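Mandelate racemase/muconate lactonizing enzyme-like protein (Roseovarius sp. TM1035, PDB 3RCY) probably acts as a magnesium-dependent enzyme of the enolase superfamily, using the chemistry of carboxylate-adjacent proton abstraction, although its substrate is not established. Local coordinates at residues A[120-125]-A[328-333]; A[125-130]-A[355-360]; A[318-323]-A[349-354]. All coordinates share one frame; numbering follows the deposited sequence.

Contact 1 (A[120-125]-A[328-333])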
ATOM      1  N   GLY A 120      -3.886 -28.652  26.792  1.00 12.69           N
ATOM      2  CA  GLY A 120      -5.081 -29.170  27.457  1.00 13.67           C
ATOM      3  C   GLY A 120      -6.371 -29.038  26.660  1.00 14.83           C
ATOM      4  O   GLY A 120      -6.357 -28.769  25.455  1.00 14.52           O
ATOM      5  N   LYS A 121      -7.493 -29.227  27.338  1.00 16.48           N
ATOM      6  CA  LYS A 121      -8.773 -29.289  26.655  1.00 18.48           C
ATOM      7  C   LYS A 121      -9.381 -27.906  26.496  1.00 18.19           C
ATOM      8  O   LYS A 121      -9.584 -27.194  27.484  1.00 18.48           O
ATOM      9  CB  LYS A 121      -9.737 -30.203  27.412  1.00 20.75           C
ATOM     10  CG  LYS A 121     -11.048 -30.487  26.672  1.00 29.80           C
ATOM     11  CD  LYS A 121     -11.972 -31.345  27.518  1.00 24.11           C
ATOM     12  CE  LYS A 121     -11.581 -32.807  27.434  1.00 30.14           C
ATOM     13  NZ  LYS A 121     -12.013 -33.537  28.662  1.00 26.71           N
ATOM     14  N   MET A 122      -9.656 -27.527  25.253  1.00 17.62           N
ATOM     15  CA  MET A 122     -10.493 -26.359  24.977  1.00 17.49           C
ATOM     16  C   MET A 122     -11.928 -26.777  24.683  1.00 17.16           C
ATOM     17  O   MET A 122     -12.872 -26.075  25.045  1.00 17.44           O
ATOM     18  CB  MET A 122      -9.963 -25.549  23.784  1.00 17.24           C
ATOM     19  CG  MET A 122      -8.951 -24.464  24.124  1.00 15.25           C
ATOM     20  SD  MET A 122      -9.389 -23.360  25.495  1.00 18.81           S
ATOM     21  CE  MET A 122     -10.950 -22.670  24.974  1.00 14.70           C
ATOM     22  N   ASN A 123     -12.083 -27.914  24.013  1.00 16.20           N
ATOM     23  CA  ASN A 123     -13.359 -28.294  23.417  1.00 16.57           C
ATOM     24  C   ASN A 123     -13.842 -29.680  23.838  1.00 17.87           C
ATOM     25  O   ASN A 123     -13.374 -30.686  23.295  1.00 18.12           O
ATOM     26  CB  ASN A 123     -13.257 -28.214  21.889  1.00 15.62           C
ATOM     27  CG  ASN A 123     -12.695 -26.894  21.430  1.00 20.81           C
ATOM     28  OD1 ASN A 123     -13.323 -25.859  21.614  1.00 15.30           O
ATOM     29  ND2 ASN A 123     -11.490 -26.915  20.862  1.00 14.48           N
ATOM     30  N   PRO A 124     -14.790 -29.733  24.794  1.00 19.00           N
ATOM     31  CA  PRO A 124     -15.378 -31.005  25.238  1.00 19.88           C
ATOM     32  C   PRO A 124     -16.135 -31.746  24.121  1.00 20.28           C
ATOM     33  O   PRO A 124     -16.240 -32.965  24.171  1.00 20.66           O
ATOM     34  CB  PRO A 124     -16.334 -30.588  26.366  1.00 20.29           C
ATOM     35  CG  PRO A 124     -15.875 -29.232  26.799  1.00 26.99           C
ATOM     36  CD  PRO A 124     -15.319 -28.585  25.555  1.00 19.60           C
ATOM     37  N   ARG A 125     -16.668 -31.012  23.142  1.00 20.11           N
ATOM     38  CA  ARG A 125     -17.263 -31.612  21.947  1.00 21.11           C
ATOM     39  C   ARG A 125     -16.850 -30.812  20.695  1.00 20.23           C
ATOM     40  O   ARG A 125     -16.937 -29.568  20.666  1.00 19.52           O
ATOM     41  CB  ARG A 125     -18.798 -31.717  22.052  1.00 23.33           C
ATOM     42  CG  ARG A 125     -19.319 -32.667  23.151  1.00 36.78           C
ATOM     43  CD  ARG A 125     -20.472 -33.567  22.670  1.00 26.66           C
ATOM     44  NE  ARG A 125     -19.994 -34.706  21.884  1.00 36.89           N
ATOM     45  CZ  ARG A 125     -20.774 -35.601  21.273  1.00 28.52           C
ATOM     46  NH1 ARG A 125     -20.221 -36.593  20.579  1.00 36.96           N
ATOM     47  NH2 ARG A 125     -22.101 -35.510  21.340  1.00 37.15           N
ATOM     48  N   SER A 328      -7.672 -29.163  21.447  1.00 11.74           N
ATOM     49  CA  SER A 328      -6.719 -28.324  22.185  1.00 12.23           C
ATOM     50  C   SER A 328      -6.660 -26.858  21.749  1.00 12.73           C
ATOM     51  O   SER A 328      -5.938 -26.063  22.363  1.00 13.80           O
ATOM     52  CB  SER A 328      -5.315 -28.925  22.075  1.00 12.11           C
ATOM     53  OG  SER A 328      -4.768 -28.680  20.782  1.00 14.43           O
ATOM     54  N   ILE A 329      -7.392 -26.491  20.698  1.00 12.05           N
ATOM     55  CA  ILE A 329      -7.325 -25.112  20.193  1.00 11.69           C
ATOM     56  C   ILE A 329      -8.612 -24.322  20.436  1.00 12.19           C
ATOM     57  O   ILE A 329      -9.710 -24.866  20.317  1.00 12.84           O
ATOM     58  CB  ILE A 329      -6.921 -25.054  18.696  1.00 11.56           C
ATOM     59  CG1 ILE A 329      -7.986 -25.734  17.817  1.00  8.91           C
ATOM     60  CG2 ILE A 329      -5.504 -25.667  18.499  1.00  7.90           C
ATOM     61  CD1 ILE A 329      -7.820 -25.486  16.327  1.00 11.48           C
ATOM     62  N   PRO A 330      -8.482 -23.035  20.798  1.00 12.18           N
ATOM     63  CA  PRO A 330      -9.687 -22.239  21.001  1.00 12.15           C
ATOM     64  C   PRO A 330     -10.364 -21.859  19.688  1.00 11.89           C
ATOM     65  O   PRO A 330     -11.575 -21.659  19.664  1.00 11.75           O
ATOM     66  CB  PRO A 330      -9.175 -20.991  21.747  1.00 12.37           C
ATOM     67  CG  PRO A 330      -7.743 -20.889  21.397  1.00 14.08           C
ATOM     68  CD  PRO A 330      -7.254 -22.302  21.180  1.00 12.30           C
ATOM     69  N   ASN A 331      -9.599 -21.813  18.598  1.00 11.95           N
ATOM     70  CA  ASN A 331     -10.128 -21.381  17.299  1.00 11.49           C
ATOM     71  C   ASN A 331     -10.459 -22.529  16.332  1.00 11.51           C
ATOM     72  O   ASN A 331     -10.115 -22.486  15.147  1.00 11.99           O
ATOM     73  CB  ASN A 331      -9.201 -20.325  16.648  1.00 10.33           C
ATOM     74  CG  ASN A 331      -7.764 -20.829  16.448  1.00 12.71           C
ATOM     75  OD1 ASN A 331      -7.266 -21.647  17.209  1.00  9.79           O
ATOM     76  ND2 ASN A 331      -7.095 -20.308  15.434  1.00  9.37           N
ATOM     77  N   ILE A 332     -11.118 -23.560  16.845  1.00 11.61           N
ATOM     78  CA  ILE A 332     -11.614 -24.664  16.010  1.00 11.86           C
ATOM     79  C   ILE A 332     -12.951 -24.272  15.399  1.00 12.53           C
ATOM     80  O   ILE A 332     -13.826 -23.755  16.099  1.00 13.03           O
ATOM     81  CB  ILE A 332     -11.778 -25.999  16.819  1.00 12.13           C
ATOM     82  CG1 ILE A 332     -12.210 -27.161  15.907  1.00 14.71           C
ATOM     83  CG2 ILE A 332     -12.808 -25.848  17.945  1.00 15.26           C
ATOM     84  CD1 ILE A 332     -11.222 -27.501  14.794  1.00 11.98           C
ATOM     85  N   LEU A 333     -13.115 -24.521  14.100  1.00 12.44           N
ATOM     86  CA  LEU A 333     -14.425 -24.379  13.459  1.00 12.70           C
ATOM     87  C   LEU A 333     -15.144 -25.733  13.439  1.00 13.22           C
ATOM     88  O   LEU A 333     -16.176 -25.898  14.081  1.00 13.65           O
ATOM     89  CB  LEU A 333     -14.294 -23.808  12.037  1.00 12.27           C
ATOM     90  CG  LEU A 333     -15.553 -23.706  11.155  1.00 17.99           C
ATOM     91  CD1 LEU A 333     -16.735 -22.966  11.839  1.00 12.02           C
ATOM     92  CD2 LEU A 333     -15.180 -23.028   9.859  1.00 11.91           C
TER
HETATM   93  O   HOH W   1     -13.053 -23.140  21.623  1.00 39.38           O
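N123 reaches across to I329 with its side-chain amide: ND2 donates to I329 O at 2.8 Å, with an N-H...O angle of 157° and the acceptor close to the amide plane. A second bond, to A326 O at the end of helix 316-327, also holds ND2, so the amide is fixed in rotation. I332 CG2 lies 3.4 Å from the same ND2, a methyl packed against the amide.

The tight part continues through M122. Its CB sits 3.5 Å from I329 O, and M122 CG packs on P330 CD at 4.0 Å. Bends at chi2 (-48°) and chi3 (-57°) curl the thioether round, which brings M122 CE to 4.0 Å from P330 CB, so that the chain grips the proline near both ends. At the start of 120-125, G120 O receives a CA-H...O contact from S328 CA at 3.3 Å, while S328 OG turns to F325 O and K295 NZ.

By contrast, the other side of the N123 amide is joined to 328-333 by a water rather than by a direct bond. N123 OD1 takes a hydrogen from it at 2.7 Å, and the water gives its other hydrogen to P330 O at 2.9 Å, so that it bridges the two loops. Neighbouring subunits close in here: R176 of the third subunit bonds M122 O, and E72 of the second packs on both M122 and P330.

The two loops run into the parallel neighbours 126-131 and 335-336, the first and last strands of the barrel. This is the closure of the (beta/alpha)7-beta barrel of the enolase superfamily, at the N-terminal ends of its strands.

Contact 2 (A[125-130]-A[355-360])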
ATOM      1  N   ARG A 125     -16.668 -31.012  23.142  1.00 20.11           N
ATOM      2  CA  ARG A 125     -17.263 -31.612  21.947  1.00 21.11           C
ATOM      3  C   ARG A 125     -16.850 -30.812  20.695  1.00 20.23           C
ATOM      4  O   ARG A 125     -16.937 -29.568  20.666  1.00 19.52           O
ATOM      5  CB  ARG A 125     -18.798 -31.717  22.052  1.00 23.33           C
ATOM      6  CG  ARG A 125     -19.319 -32.667  23.151  1.00 36.78           C
ATOM      7  CD  ARG A 125     -20.472 -33.567  22.670  1.00 26.66           C
ATOM      8  NE  ARG A 125     -19.994 -34.706  21.884  1.00 36.89           N
ATOM      9  CZ  ARG A 125     -20.774 -35.601  21.273  1.00 28.52           C
ATOM     10  NH1 ARG A 125     -20.221 -36.593  20.579  1.00 36.96           N
ATOM     11  NH2 ARG A 125     -22.101 -35.510  21.340  1.00 37.15           N
ATOM     12  N   ILE A 126     -16.389 -31.540  19.684  1.00 18.29           N
ATOM     13  CA  ILE A 126     -15.894 -30.940  18.452  1.00 17.61           C
ATOM     14  C   ILE A 126     -16.947 -31.081  17.351  1.00 16.74           C
ATOM     15  O   ILE A 126     -17.426 -32.179  17.073  1.00 16.74           O
ATOM     16  CB  ILE A 126     -14.560 -31.598  18.020  1.00 17.45           C
ATOM     17  CG1 ILE A 126     -13.498 -31.420  19.124  1.00 15.23           C
ATOM     18  CG2 ILE A 126     -14.088 -31.043  16.678  1.00 14.96           C
ATOM     19  CD1 ILE A 126     -12.378 -32.473  19.107  1.00 17.99           C
ATOM     20  N   ARG A 127     -17.315 -29.962  16.745  1.00 16.07           N
ATOM     21  CA  ARG A 127     -18.262 -29.955  15.639  1.00 15.93           C
ATOM     22  C   ARG A 127     -17.689 -30.724  14.447  1.00 15.83           C
ATOM     23  O   ARG A 127     -16.555 -30.474  14.032  1.00 16.00           O
ATOM     24  CB  ARG A 127     -18.566 -28.517  15.244  1.00 16.09           C
ATOM     25  CG  ARG A 127     -19.714 -28.357  14.293  1.00 16.83           C
ATOM     26  CD  ARG A 127     -19.999 -26.874  14.064  1.00 16.68           C
ATOM     27  NE  ARG A 127     -21.009 -26.700  13.029  1.00 16.76           N
ATOM     28  CZ  ARG A 127     -21.281 -25.554  12.414  1.00 16.54           C
ATOM     29  NH1 ARG A 127     -20.605 -24.451  12.711  1.00 16.36           N
ATOM     30  NH2 ARG A 127     -22.229 -25.521  11.486  1.00 16.78           N
ATOM     31  N   ALA A 128     -18.466 -31.666  13.916  1.00 15.44           N
ATOM     32  CA  ALA A 128     -18.041 -32.467  12.768  1.00 14.76           C
ATOM     33  C   ALA A 128     -18.837 -32.117  11.520  1.00 14.07           C
ATOM     34  O   ALA A 128     -19.953 -31.592  11.605  1.00 14.46           O
ATOM     35  CB  ALA A 128     -18.184 -33.970  13.074  1.00 14.75           C
ATOM     36  N   TYR A 129     -18.267 -32.416  10.360  1.00 12.87           N
ATOM     37  CA  TYR A 129     -19.031 -32.361   9.115  1.00 12.49           C
ATOM     38  C   TYR A 129     -18.626 -33.498   8.185  1.00 12.73           C
ATOM     39  O   TYR A 129     -17.601 -34.152   8.394  1.00 13.20           O
ATOM     40  CB  TYR A 129     -18.863 -31.007   8.416  1.00 11.77           C
ATOM     41  CG  TYR A 129     -17.588 -30.813   7.603  1.00 14.12           C
ATOM     42  CD1 TYR A 129     -16.464 -30.221   8.177  1.00 11.45           C
ATOM     43  CD2 TYR A 129     -17.521 -31.179   6.248  1.00 11.52           C
ATOM     44  CE1 TYR A 129     -15.307 -30.008   7.445  1.00 13.22           C
ATOM     45  CE2 TYR A 129     -16.359 -30.972   5.500  1.00 13.55           C
ATOM     46  CZ  TYR A 129     -15.256 -30.381   6.110  1.00 11.64           C
ATOM     47  OH  TYR A 129     -14.100 -30.160   5.405  1.00 12.82           O
ATOM     48  N   THR A 130     -19.412 -33.695   7.136  1.00 12.64           N
ATOM     49  CA  THR A 130     -19.094 -34.700   6.129  1.00 13.72           C
ATOM     50  C   THR A 130     -19.425 -34.189   4.732  1.00 14.62           C
ATOM     51  O   THR A 130     -20.256 -33.287   4.581  1.00 15.33           O
ATOM     52  CB  THR A 130     -19.836 -36.047   6.427  1.00 13.73           C
ATOM     53  OG1 THR A 130     -19.513 -37.023   5.430  1.00 14.19           O
ATOM     54  CG2 THR A 130     -21.338 -35.858   6.484  1.00 14.10           C
ATOM     55  N   GLY A 355     -24.074 -37.912  16.925  1.00 18.20           N
ATOM     56  CA  GLY A 355     -25.002 -36.779  16.806  1.00 18.10           C
ATOM     57  C   GLY A 355     -24.349 -35.510  16.272  1.00 17.81           C
ATOM     58  O   GLY A 355     -24.618 -34.412  16.767  1.00 17.83           O
ATOM     59  N   GLY A 356     -23.475 -35.670  15.279  1.00 17.11           N
ATOM     60  CA  GLY A 356     -22.801 -34.546  14.629  1.00 16.76           C
ATOM     61  C   GLY A 356     -21.580 -33.994  15.347  1.00 16.89           C
ATOM     62  O   GLY A 356     -21.011 -32.991  14.921  1.00 16.60           O
ATOM     63  N   TYR A 357     -21.170 -34.644  16.435  1.00 17.23           N
ATOM     64  CA  TYR A 357     -20.061 -34.154  17.252  1.00 17.38           C
ATOM     65  C   TYR A 357     -19.097 -35.262  17.657  1.00 16.04           C
ATOM     66  O   TYR A 357     -19.479 -36.432  17.719  1.00 15.16           O
ATOM     67  CB  TYR A 357     -20.597 -33.452  18.501  1.00 19.33           C
ATOM     68  CG  TYR A 357     -21.253 -32.122  18.215  1.00 32.58           C
ATOM     69  CD1 TYR A 357     -22.607 -32.048  17.867  1.00 20.68           C
ATOM     70  CD2 TYR A 357     -20.527 -30.940  18.297  1.00 20.20           C
ATOM     71  CE1 TYR A 357     -23.211 -30.828  17.593  1.00 33.16           C
ATOM     72  CE2 TYR A 357     -21.125 -29.708  18.029  1.00 32.82           C
ATOM     73  CZ  TYR A 357     -22.468 -29.665  17.680  1.00 21.02           C
ATOM     74  OH  TYR A 357     -23.069 -28.453  17.417  1.00 33.73           O
ATOM     75  N   ILE A 358     -17.856 -34.872  17.937  1.00 15.70           N
ATOM     76  CA  ILE A 358     -16.810 -35.790  18.375  1.00 15.80           C
ATOM     77  C   ILE A 358     -16.335 -35.440  19.779  1.00 16.44           C
ATOM     78  O   ILE A 358     -15.920 -34.307  20.035  1.00 16.34           O
ATOM     79  CB  ILE A 358     -15.568 -35.745  17.435  1.00 15.66           C
ATOM     80  CG1 ILE A 358     -15.976 -35.885  15.964  1.00 14.64           C
ATOM     81  CG2 ILE A 358     -14.558 -36.828  17.823  1.00 14.91           C
ATOM     82  CD1 ILE A 358     -15.006 -35.199  15.004  1.00 14.94           C
ATOM     83  N   THR A 359     -16.370 -36.426  20.672  1.00 17.16           N
ATOM     84  CA  THR A 359     -15.829 -36.279  22.016  1.00 18.01           C
ATOM     85  C   THR A 359     -14.351 -36.682  22.015  1.00 18.50           C
ATOM     86  O   THR A 359     -14.013 -37.784  21.583  1.00 18.71           O
ATOM     87  CB  THR A 359     -16.635 -37.126  23.034  1.00 18.61           C
ATOM     88  OG1 THR A 359     -17.994 -36.676  23.040  1.00 20.47           O
ATOM     89  CG2 THR A 359     -16.071 -36.984  24.449  1.00 20.68           C
ATOM     90  N   PRO A 360     -13.464 -35.784  22.482  1.00 18.66           N
ATOM     91  CA  PRO A 360     -12.040 -36.127  22.597  1.00 18.90           C
ATOM     92  C   PRO A 360     -11.861 -37.377  23.452  1.00 18.93           C
ATOM     93  O   PRO A 360     -12.460 -37.465  24.530  1.00 19.29           O
ATOM     94  CB  PRO A 360     -11.445 -34.914  23.320  1.00 18.91           C
ATOM     95  CG  PRO A 360     -12.356 -33.788  22.955  1.00 20.53           C
ATOM     96  CD  PRO A 360     -13.727 -34.390  22.883  1.00 18.79           C
TER
HETATM   97  O   HOH W   2     -22.050 -31.258  13.155  1.00  7.58           O
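Y357 and R125 meet at the base of the tyrosine, which can be followed outward. Y357 CB lies over the centre of one face of the R125 guanidinium, 3.5 Å from R125 CZ. With Y357 CG anti to the carbonyl carbon (chi1 -71°), the ring stands out from the sheet beside R127, with Y357 CG 4.0 Å from I126 O. Y357 CD2 reaches R127 CA at 3.6 Å, and Y357 CE2 lies 4.0 Å from R127 CB. Farther out, Y396 of the third subunit packs on the tyrosine and makes a cation-pi contact with R127.

Beneath the Y357 and R127 side of the sheet the backbones pair antiparallel. I126 and I358 form a hydrogen-bonded pair, I126 N to I358 O at 2.8 Å and I358 N to I126 O at 2.9 Å, and A128 N adds a bond to G356 O. A water donates to both A128 O and G356 O.

I126 and I358 lie on the opposite face, where V323 of helix 316-327 touches both, and A128 CB meets I358 CD1 at 3.9 Å. G355 and G356 form the type I' turn of a beta hairpin whose returning strand joins the first barrel strand.

Contact 3 (A[318-323]-A[349-354])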
ATOM      1  N   GLU A 318      -5.043 -40.426  10.644  1.00 12.31           N
ATOM      2  CA  GLU A 318      -4.910 -38.984  10.463  1.00 12.51           C
ATOM      3  C   GLU A 318      -6.079 -38.255  11.130  1.00 12.60           C
ATOM      4  O   GLU A 318      -5.899 -37.195  11.716  1.00 11.91           O
ATOM      5  CB  GLU A 318      -4.817 -38.591   8.988  1.00 12.81           C
ATOM      6  CG  GLU A 318      -4.338 -37.152   8.830  1.00 14.11           C
ATOM      7  CD  GLU A 318      -4.631 -36.557   7.470  1.00 13.57           C
ATOM      8  OE1 GLU A 318      -5.771 -36.711   6.966  1.00 14.40           O
ATOM      9  OE2 GLU A 318      -3.725 -35.905   6.916  1.00 13.68           O
ATOM     10  N   TRP A 319      -7.270 -38.846  11.060  1.00 13.28           N
ATOM     11  CA  TRP A 319      -8.443 -38.253  11.693  1.00 13.72           C
ATOM     12  C   TRP A 319      -8.294 -38.159  13.212  1.00 13.44           C
ATOM     13  O   TRP A 319      -8.727 -37.183  13.810  1.00 13.32           O
ATOM     14  CB  TRP A 319      -9.702 -39.034  11.329  1.00 15.01           C
ATOM     15  CG  TRP A 319     -10.964 -38.401  11.808  1.00 17.27           C
ATOM     16  CD1 TRP A 319     -11.441 -37.152  11.489  1.00 16.12           C
ATOM     17  CD2 TRP A 319     -11.925 -38.982  12.689  1.00 16.78           C
ATOM     18  NE1 TRP A 319     -12.640 -36.928  12.122  1.00 16.60           N
ATOM     19  CE2 TRP A 319     -12.964 -38.034  12.862  1.00 17.37           C
ATOM     20  CE3 TRP A 319     -12.012 -40.213  13.354  1.00 17.96           C
ATOM     21  CZ2 TRP A 319     -14.077 -38.284  13.668  1.00 17.51           C
ATOM     22  CZ3 TRP A 319     -13.122 -40.456  14.164  1.00 18.32           C
ATOM     23  CH2 TRP A 319     -14.137 -39.498  14.309  1.00 17.71           C
ATOM     24  N   ALA A 320      -7.695 -39.177  13.832  1.00 13.45           N
ATOM     25  CA  ALA A 320      -7.429 -39.134  15.276  1.00 13.39           C
ATOM     26  C   ALA A 320      -6.497 -37.974  15.635  1.00 13.05           C
ATOM     27  O   ALA A 320      -6.721 -37.281  16.632  1.00 12.41           O
ATOM     28  CB  ALA A 320      -6.862 -40.459  15.778  1.00 13.25           C
ATOM     29  N   ALA A 321      -5.470 -37.759  14.816  1.00 13.17           N
ATOM     30  CA  ALA A 321      -4.587 -36.602  14.982  1.00 13.15           C
ATOM     31  C   ALA A 321      -5.391 -35.305  14.923  1.00 13.36           C
ATOM     32  O   ALA A 321      -5.246 -34.439  15.796  1.00 13.66           O
ATOM     33  CB  ALA A 321      -3.448 -36.604  13.942  1.00 12.32           C
ATOM     34  N   ASN A 322      -6.266 -35.196  13.922  1.00 13.37           N
ATOM     35  CA  ASN A 322      -7.162 -34.040  13.777  1.00 13.18           C
ATOM     36  C   ASN A 322      -7.983 -33.754  15.038  1.00 13.29           C
ATOM     37  O   ASN A 322      -8.177 -32.597  15.421  1.00 13.10           O
ATOM     38  CB  ASN A 322      -8.118 -34.239  12.598  1.00 13.29           C
ATOM     39  CG  ASN A 322      -7.410 -34.266  11.253  1.00 14.07           C
ATOM     40  OD1 ASN A 322      -6.219 -33.985  11.150  1.00 13.48           O
ATOM     41  ND2 ASN A 322      -8.155 -34.600  10.210  1.00 13.43           N
ATOM     42  N   VAL A 323      -8.482 -34.818  15.662  1.00 12.85           N
ATOM     43  CA  VAL A 323      -9.356 -34.693  16.821  1.00 12.36           C
ATOM     44  C   VAL A 323      -8.603 -34.176  18.045  1.00 12.66           C
ATOM     45  O   VAL A 323      -9.076 -33.257  18.718  1.00 12.65           O
ATOM     46  CB  VAL A 323     -10.113 -36.021  17.109  1.00 12.33           C
ATOM     47  CG1 VAL A 323     -10.820 -35.977  18.464  1.00 12.38           C
ATOM     48  CG2 VAL A 323     -11.125 -36.296  15.986  1.00 12.07           C
ATOM     49  N   GLY A 349     -13.459 -48.720  16.324  1.00 17.88           N
ATOM     50  CA  GLY A 349     -14.478 -47.828  16.890  1.00 18.10           C
ATOM     51  C   GLY A 349     -14.026 -46.924  18.027  1.00 18.00           C
ATOM     52  O   GLY A 349     -14.855 -46.459  18.815  1.00 18.02           O
ATOM     53  N   SER A 350     -12.721 -46.660  18.088  1.00 17.55           N
ATOM     54  CA  SER A 350     -12.084 -45.946  19.201  1.00 17.63           C
ATOM     55  C   SER A 350     -12.553 -44.503  19.340  1.00 17.94           C
ATOM     56  O   SER A 350     -12.669 -43.999  20.453  1.00 18.55           O
ATOM     57  CB  SER A 350     -10.557 -45.953  19.036  1.00 17.00           C
ATOM     58  OG  SER A 350     -10.029 -47.237  19.301  1.00 29.18           O
ATOM     59  N   ILE A 351     -12.789 -43.847  18.204  1.00 17.66           N
ATOM     60  CA  ILE A 351     -13.285 -42.470  18.154  1.00 17.73           C
ATOM     61  C   ILE A 351     -14.391 -42.424  17.104  1.00 17.52           C
ATOM     62  O   ILE A 351     -14.212 -42.938  16.009  1.00 17.10           O
ATOM     63  CB  ILE A 351     -12.166 -41.464  17.763  1.00 17.92           C
ATOM     64  CG1 ILE A 351     -10.939 -41.611  18.677  1.00 18.13           C
ATOM     65  CG2 ILE A 351     -12.684 -40.025  17.808  1.00 18.14           C
ATOM     66  CD1 ILE A 351      -9.703 -40.871  18.164  1.00 18.35           C
ATOM     67  N   ARG A 352     -15.526 -41.803  17.438  1.00 17.35           N
ATOM     68  CA  ARG A 352     -16.682 -41.765  16.534  1.00 17.78           C
ATOM     69  C   ARG A 352     -17.388 -40.416  16.536  1.00 17.91           C
ATOM     70  O   ARG A 352     -17.370 -39.695  17.543  1.00 17.80           O
ATOM     71  CB  ARG A 352     -17.695 -42.859  16.903  1.00 18.46           C
ATOM     72  CG  ARG A 352     -17.275 -44.262  16.502  1.00 17.67           C
ATOM     73  CD  ARG A 352     -18.141 -45.306  17.153  1.00 19.21           C
ATOM     74  NE  ARG A 352     -17.759 -46.639  16.711  1.00 18.31           N
ATOM     75  CZ  ARG A 352     -18.054 -47.763  17.353  1.00 19.74           C
ATOM     76  NH1 ARG A 352     -18.731 -47.736  18.496  1.00 18.98           N
ATOM     77  NH2 ARG A 352     -17.651 -48.920  16.850  1.00 18.91           N
ATOM     78  N   VAL A 353     -18.008 -40.081  15.404  1.00 18.02           N
ATOM     79  CA  VAL A 353     -18.944 -38.961  15.348  1.00 18.49           C
ATOM     80  C   VAL A 353     -20.265 -39.437  15.951  1.00 18.51           C
ATOM     81  O   VAL A 353     -20.825 -40.438  15.513  1.00 18.85           O
ATOM     82  CB  VAL A 353     -19.176 -38.451  13.895  1.00 18.61           C
ATOM     83  CG1 VAL A 353     -20.218 -37.325  13.870  1.00 14.06           C
ATOM     84  CG2 VAL A 353     -17.874 -37.976  13.272  1.00 13.67           C
ATOM     85  N   GLU A 354     -20.752 -38.731  16.963  1.00 18.56           N
ATOM     86  CA  GLU A 354     -22.035 -39.065  17.575  1.00 19.47           C
ATOM     87  C   GLU A 354     -22.935 -37.827  17.607  1.00 18.52           C
ATOM     88  O   GLU A 354     -22.581 -36.807  18.198  1.00 17.86           O
ATOM     89  CB  GLU A 354     -21.817 -39.681  18.969  1.00 20.96           C
ATOM     90  CG  GLU A 354     -21.061 -41.011  18.899  1.00 38.37           C
ATOM     91  CD  GLU A 354     -20.756 -41.636  20.252  1.00 23.49           C
ATOM     92  OE1 GLU A 354     -20.701 -40.908  21.273  1.00 38.93           O
ATOM     93  OE2 GLU A 354     -20.554 -42.875  20.276  1.00 39.16           O
TER
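I351 opens the contact, meeting W319 and A320 of the helix with separate branches. Its CD1 reaches A320 CB at 3.7 Å, while CG2, anti to the backbone N, sits 3.7 Å from W319 CZ3 and more loosely faces V323 CG2. Its carbonyl is used as well: I351 O lies in the indole plane at the ring's edge, 3.3 Å from W319 CZ3.

R352 adds only backbone here, its C lying beside W319 CH2. The side chain turns from the helix to a salt bridge with D344.

V353 follows, its CG2 3.8 Å from W319 CZ2 and the two side chains crossing at about a right angle. W319 is thrown this far by its first torsion (chi1 -173°), and V323 CG2 packs over one ring face from the next helical turn. At the pyrrole end, NE1 makes a weak hydrogen bond to S337 OG. Replacing W319 with an alanine would probably open a gap between the helix and I351 and V353, and leave S337 OG without that weak bond.

No hydrogen bond crosses the contact. Methyl groups and an indole edge do the joining, with the slightly positive ring hydrogens probably favouring the carbonyl oxygen in their plane.

All three contacts are largely buried, but their surroundings differ. Contact 1 lies beside two neighbouring subunits and relies on an amide and a water; contact 2 touches the third subunit through one sheet face and reaches the surface at R125 and T359; contact 3 touches no other chain, is mostly interior with R352 at its exposed rim, and is almost wholly apolar. Contacts 2 and 3 share the hairpin 353-354/357-358 and meet under helix 316-327, where I358 packs on W319 and I351. That helix also joins contact 3 to contact 1, its C-terminal end running into 328-333. R125, common to contacts 1 and 2, bonds weakly to E354 O. Backbone pairing dominates only in contact 2.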